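Cyanuric acid amidohydrolase (Azorhizobium caulinodans, PDB 4NQ3) hydrolyses cyanuric acid, opening its s-triazine ring to give carboxybiuret, a step in the bacterial breakdown of herbicides such as atrazine. Local coordinates at residues C157-V165 with T177-R188. Sequence-based numbering, arbitrary orientation.
With BR8 (barbituric acid), chain J; BR8 (barbituric acid), chain C; SO4 (sulfate ion), chain H.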
loop_
_atom_site.group_PDB
_atom_site.type_symbol
_atom_site.label_atom_id
_atom_site.label_comp_id
_atom_site.label_asym_id
_atom_site.label_seq_id
_atom_site.Cartn_x
_atom_site.Cartn_y
_atom_site.Cartn_z
ATOM N N CYS A 157 19.606 8.656 -11.695
ATOM C CA CYS A 157 19.592 7.827 -12.903
ATOM C C CYS A 157 18.176 7.451 -13.307
ATOM O O CYS A 157 17.262 7.510 -12.495
ATOM C CB CYS A 157 20.401 6.553 -12.689
ATOM S SG CYS A 157 19.826 5.643 -11.219
ATOM N N PRO A 158 18.003 7.001 -14.553
ATOM C CA PRO A 158 16.671 6.725 -15.091
ATOM C C PRO A 158 16.149 5.376 -14.651
ATOM O O PRO A 158 16.787 4.756 -13.797
ATOM C CB PRO A 158 16.896 6.771 -16.608
ATOM C CG PRO A 158 18.293 6.385 -16.783
ATOM C CD PRO A 158 19.035 6.946 -15.603
ATOM N N LEU A 159 14.990 4.968 -15.173
ATOM C CA LEU A 159 14.432 3.642 -14.911
ATOM C C LEU A 159 13.590 3.230 -16.102
ATOM O O LEU A 159 13.430 4.002 -17.042
ATOM C CB LEU A 159 13.598 3.637 -13.628
ATOM C CG LEU A 159 12.421 4.629 -13.547
ATOM C CD1 LEU A 159 11.244 4.179 -14.404
ATOM C CD2 LEU A 159 11.988 4.833 -12.125
ATOM N N LEU A 160 13.022 2.033 -16.048
ATOM C CA LEU A 160 12.157 1.558 -17.124
ATOM C C LEU A 160 10.687 1.426 -16.695
ATOM O O LEU A 160 10.368 0.965 -15.591
ATOM C CB LEU A 160 12.648 0.206 -17.644
ATOM C CG LEU A 160 14.065 0.185 -18.211
ATOM C CD1 LEU A 160 14.399 -1.197 -18.721
ATOM C CD2 LEU A 160 14.187 1.198 -19.335
ATOM N N THR A 161 9.795 1.854 -17.576
ATOM C CA THR A 161 8.378 1.583 -17.414
ATOM C C THR A 161 7.961 0.567 -18.467
ATOM O O THR A 161 8.710 0.304 -19.412
ATOM C CB THR A 161 7.531 2.833 -17.579
ATOM O OG1 THR A 161 7.675 3.296 -18.927
ATOM C CG2 THR A 161 7.967 3.922 -16.586
ATOM N N ALA A 162 6.762 0.011 -18.322
ATOM C CA ALA A 162 6.256 -0.934 -19.307
ATOM C C ALA A 162 6.356 -0.331 -20.714
ATOM O O ALA A 162 6.853 -0.987 -21.642
ATOM C CB ALA A 162 4.818 -1.328 -18.977
HETATM N N MSE A 163 5.919 0.925 -20.854
HETATM C CA MSE A 163 5.895 1.594 -22.154
HETATM C C MSE A 163 7.304 1.642 -22.769
HETATM O O MSE A 163 7.491 1.372 -23.956
HETATM C CB MSE A 163 5.315 3.003 -22.022
HETATM C CG MSE A 163 4.945 3.681 -23.344
HETATM SE SE MSE A 163 3.710 5.154 -23.023
HETATM C CE MSE A 163 2.813 5.328 -24.754
ATOM N N ARG A 164 8.295 1.948 -21.942
ATOM C CA ARG A 164 9.661 2.098 -22.408
ATOM C C ARG A 164 10.265 0.756 -22.860
ATOM O O ARG A 164 11.034 0.690 -23.824
ATOM C CB ARG A 164 10.499 2.723 -21.296
ATOM C CG ARG A 164 10.170 4.156 -21.049
ATOM C CD ARG A 164 11.051 4.763 -19.996
ATOM N NE ARG A 164 10.444 5.992 -19.499
ATOM C CZ ARG A 164 10.953 6.775 -18.552
ATOM N NH1 ARG A 164 12.104 6.489 -17.954
ATOM N NH2 ARG A 164 10.284 7.846 -18.184
ATOM N N VAL A 165 9.930 -0.308 -22.145
ATOM C CA VAL A 165 10.392 -1.635 -22.516
ATOM C C VAL A 165 9.818 -2.037 -23.876
ATOM O O VAL A 165 10.520 -2.595 -24.721
ATOM C CB VAL A 165 10.005 -2.680 -21.473
ATOM C CG1 VAL A 165 10.093 -4.075 -22.070
ATOM C CG2 VAL A 165 10.875 -2.532 -20.222
ATOM N N THR A 177 15.790 -5.909 -18.174
ATOM C CA THR A 177 14.684 -6.401 -17.374
ATOM C C THR A 177 13.377 -5.918 -17.944
ATOM O O THR A 177 13.357 -5.004 -18.772
ATOM C CB THR A 177 14.774 -5.935 -15.907
ATOM O OG1 THR A 177 13.834 -6.676 -15.119
ATOM C CG2 THR A 177 14.408 -4.464 -15.800
ATOM N N SER A 178 12.284 -6.524 -17.496
ATOM C CA SER A 178 10.966 -5.994 -17.805
ATOM C C SER A 178 10.237 -5.631 -16.510
ATOM O O SER A 178 9.186 -5.001 -16.559
ATOM C CB SER A 178 10.147 -7.000 -18.612
ATOM O OG SER A 178 10.887 -7.500 -19.716
ATOM N N ASP A 179 10.810 -6.005 -15.361
ATOM C CA ASP A 179 10.273 -5.607 -14.059
ATOM C C ASP A 179 10.711 -4.157 -13.811
ATOM O O ASP A 179 11.914 -3.849 -13.742
ATOM C CB ASP A 179 10.754 -6.564 -12.935
ATOM C CG ASP A 179 10.131 -6.254 -11.534
ATOM O OD1 ASP A 179 9.840 -5.075 -11.238
ATOM O OD2 ASP A 179 9.954 -7.191 -10.708
ATOM N N THR A 180 9.735 -3.260 -13.691
ATOM C CA THR A 180 10.063 -1.846 -13.626
ATOM C C THR A 180 10.737 -1.534 -12.285
ATOM O O THR A 180 11.677 -0.761 -12.236
ATOM C CB THR A 180 8.811 -0.942 -13.859
ATOM O OG1 THR A 180 7.819 -1.184 -12.858
ATOM C CG2 THR A 180 8.201 -1.199 -15.237
ATOM N N LEU A 181 10.309 -2.164 -11.205
ATOM C CA LEU A 181 10.937 -1.879 -9.921
ATOM C C LEU A 181 12.356 -2.447 -9.932
ATOM O O LEU A 181 13.263 -1.870 -9.338
ATOM C CB LEU A 181 10.112 -2.454 -8.755
ATOM C CG LEU A 181 10.681 -2.450 -7.330
ATOM C CD1 LEU A 181 11.022 -1.075 -6.918
ATOM C CD2 LEU A 181 9.714 -3.008 -6.322
ATOM N N LYS A 182 12.554 -3.570 -10.623
ATOM C CA LYS A 182 13.889 -4.145 -10.746
ATOM C C LYS A 182 14.798 -3.202 -11.552
ATOM O O LYS A 182 15.983 -3.038 -11.247
ATOM C CB LYS A 182 13.800 -5.534 -11.369
ATOM C CG LYS A 182 15.123 -6.190 -11.721
ATOM C CD LYS A 182 15.911 -6.655 -10.502
ATOM C CE LYS A 182 17.038 -7.630 -10.903
ATOM N NZ LYS A 182 17.949 -8.015 -9.763
ATOM N N SER A 183 14.233 -2.553 -12.567
ATOM C CA SER A 183 15.037 -1.663 -13.394
ATOM C C SER A 183 15.662 -0.536 -12.557
ATOM O O SER A 183 16.753 -0.043 -12.889
ATOM C CB SER A 183 14.214 -1.069 -14.540
ATOM O OG SER A 183 13.336 -0.067 -14.081
HETATM N N MSE A 184 14.995 -0.143 -11.470
HETATM C CA MSE A 184 15.537 0.908 -10.599
HETATM C C MSE A 184 16.787 0.396 -9.898
HETATM O O MSE A 184 17.771 1.135 -9.724
HETATM C CB MSE A 184 14.514 1.367 -9.564
HETATM C CG MSE A 184 13.299 2.011 -10.154
HETATM SE SE MSE A 184 12.294 2.908 -8.755
HETATM C CE MSE A 184 11.039 1.526 -8.281
ATOM N N GLY A 185 16.748 -0.870 -9.484
ATOM C CA GLY A 185 17.909 -1.442 -8.839
ATOM C C GLY A 185 19.071 -1.562 -9.824
ATOM O O GLY A 185 20.209 -1.209 -9.485
ATOM N N LEU A 186 18.788 -2.038 -11.044
ATOM C CA LEU A 186 19.824 -2.215 -12.058
ATOM C C LEU A 186 20.435 -0.854 -12.386
ATOM O O LEU A 186 21.658 -0.700 -12.510
ATOM C CB LEU A 186 19.256 -2.876 -13.331
ATOM C CG LEU A 186 18.923 -4.359 -13.121
ATOM C CD1 LEU A 186 18.210 -5.002 -14.262
ATOM C CD2 LEU A 186 20.178 -5.056 -12.832
ATOM N N SER A 187 19.575 0.144 -12.534
ATOM C CA SER A 187 20.075 1.452 -12.891
ATOM C C SER A 187 20.943 2.030 -11.762
ATOM O O SER A 187 22.008 2.607 -12.033
ATOM C CB SER A 187 18.937 2.397 -13.245
ATOM O OG SER A 187 19.496 3.656 -13.584
ATOM N N ARG A 188 20.497 1.887 -10.510
ATOM C CA ARG A 188 21.307 2.351 -9.390
ATOM C C ARG A 188 22.627 1.585 -9.370
ATOM O O ARG A 188 23.698 2.171 -9.185
ATOM C CB ARG A 188 20.584 2.173 -8.041
ATOM C CG ARG A 188 19.427 3.121 -7.741
ATOM C CD ARG A 188 18.883 2.917 -6.324
ATOM N NE ARG A 188 18.378 1.560 -6.175
ATOM C CZ ARG A 188 17.085 1.239 -6.144
ATOM N NH1 ARG A 188 16.162 2.189 -6.225
ATOM N NH2 ARG A 188 16.708 -0.030 -6.018
HETATM N N1 BR8 J . 13.634 -10.195 -13.617
HETATM C C2 BR8 J . 12.411 -10.524 -14.151
HETATM O O2 BR8 J . 11.521 -10.897 -13.402
HETATM N N3 BR8 J . 12.185 -10.433 -15.507
HETATM C C4 BR8 J . 13.189 -9.993 -16.393
HETATM O O4 BR8 J . 12.909 -9.942 -17.559
HETATM C C5 BR8 J . 14.619 -9.603 -15.970
HETATM C C6 BR8 J . 14.705 -9.745 -14.430
HETATM O O8 BR8 J . 15.753 -9.475 -13.874
HETATM N N1 BR8 C . 14.530 6.779 -6.044
HETATM C C2 BR8 C . 13.865 7.583 -5.183
HETATM O O2 BR8 C . 13.036 8.348 -5.637
HETATM N N3 BR8 C . 14.116 7.521 -3.842
HETATM C C4 BR8 C . 15.069 6.621 -3.300
HETATM O O4 BR8 C . 15.261 6.590 -2.088
HETATM C C5 BR8 C . 15.917 5.689 -4.168
HETATM C C6 BR8 C . 15.503 5.878 -5.621
HETATM O O8 BR8 C . 16.037 5.208 -6.476
HETATM S S SO4 H . 6.560 6.794 -19.701
HETATM O O1 SO4 H . 6.316 8.240 -19.643
HETATM O O2 SO4 H . 5.343 6.001 -19.455
HETATM O O3 SO4 H . 7.548 6.534 -18.661
HETATM O O4 SO4 H . 7.121 6.410 -21.005
#
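Two serines one helical turn apart, Ser183 and Ser187, bind the backbone of the extended run 158-160 in opposite senses. Ser183 OG accepts from Leu160 N at 2.9 Å, nearly straight at 164°. The same hydroxyl donates to Thr180 O of its own helix. Ser187 OG lies anti to its backbone N (chi1 180°), which carries it across to Pro158. It donates to Pro158 O at 2.9 Å, from above the carbonyl plane, and Gln127 also bonds this hydroxyl. Pro158 O also bonds the hydroxyl of substrate-binding Ser227. Apolar contacts flank these bonds. The side chains of Leu159 and selenomethionine Met184 lie side by side, pointing the same way, with Leu159 CD2 3.7 Å from Met184 CG. Thr180 CG2 packs on Thr161 CA at 3.5 Å. In what is predicted to be RU B, the run begins the crossover from strand 150-157, through helices 162-170 and 180-199, to the parallel strand 223-227. Helix 180-199 carries substrate-binding Arg188, whose NH1 donates to O8 of the chain C barbituric acid at 3.0 Å, at the guanidinium edge. Glu337 forms a salt bridge with Arg188 NE. From the first turn of helix 162-170, Arg164 NH1 reaches back to Leu159 O, and NH2 bonds Ile229 O. An alanine here would remove the guanidinium, and Leu159 O and Ile229 O would probably lose this donor, letting the 159-161 loop shift.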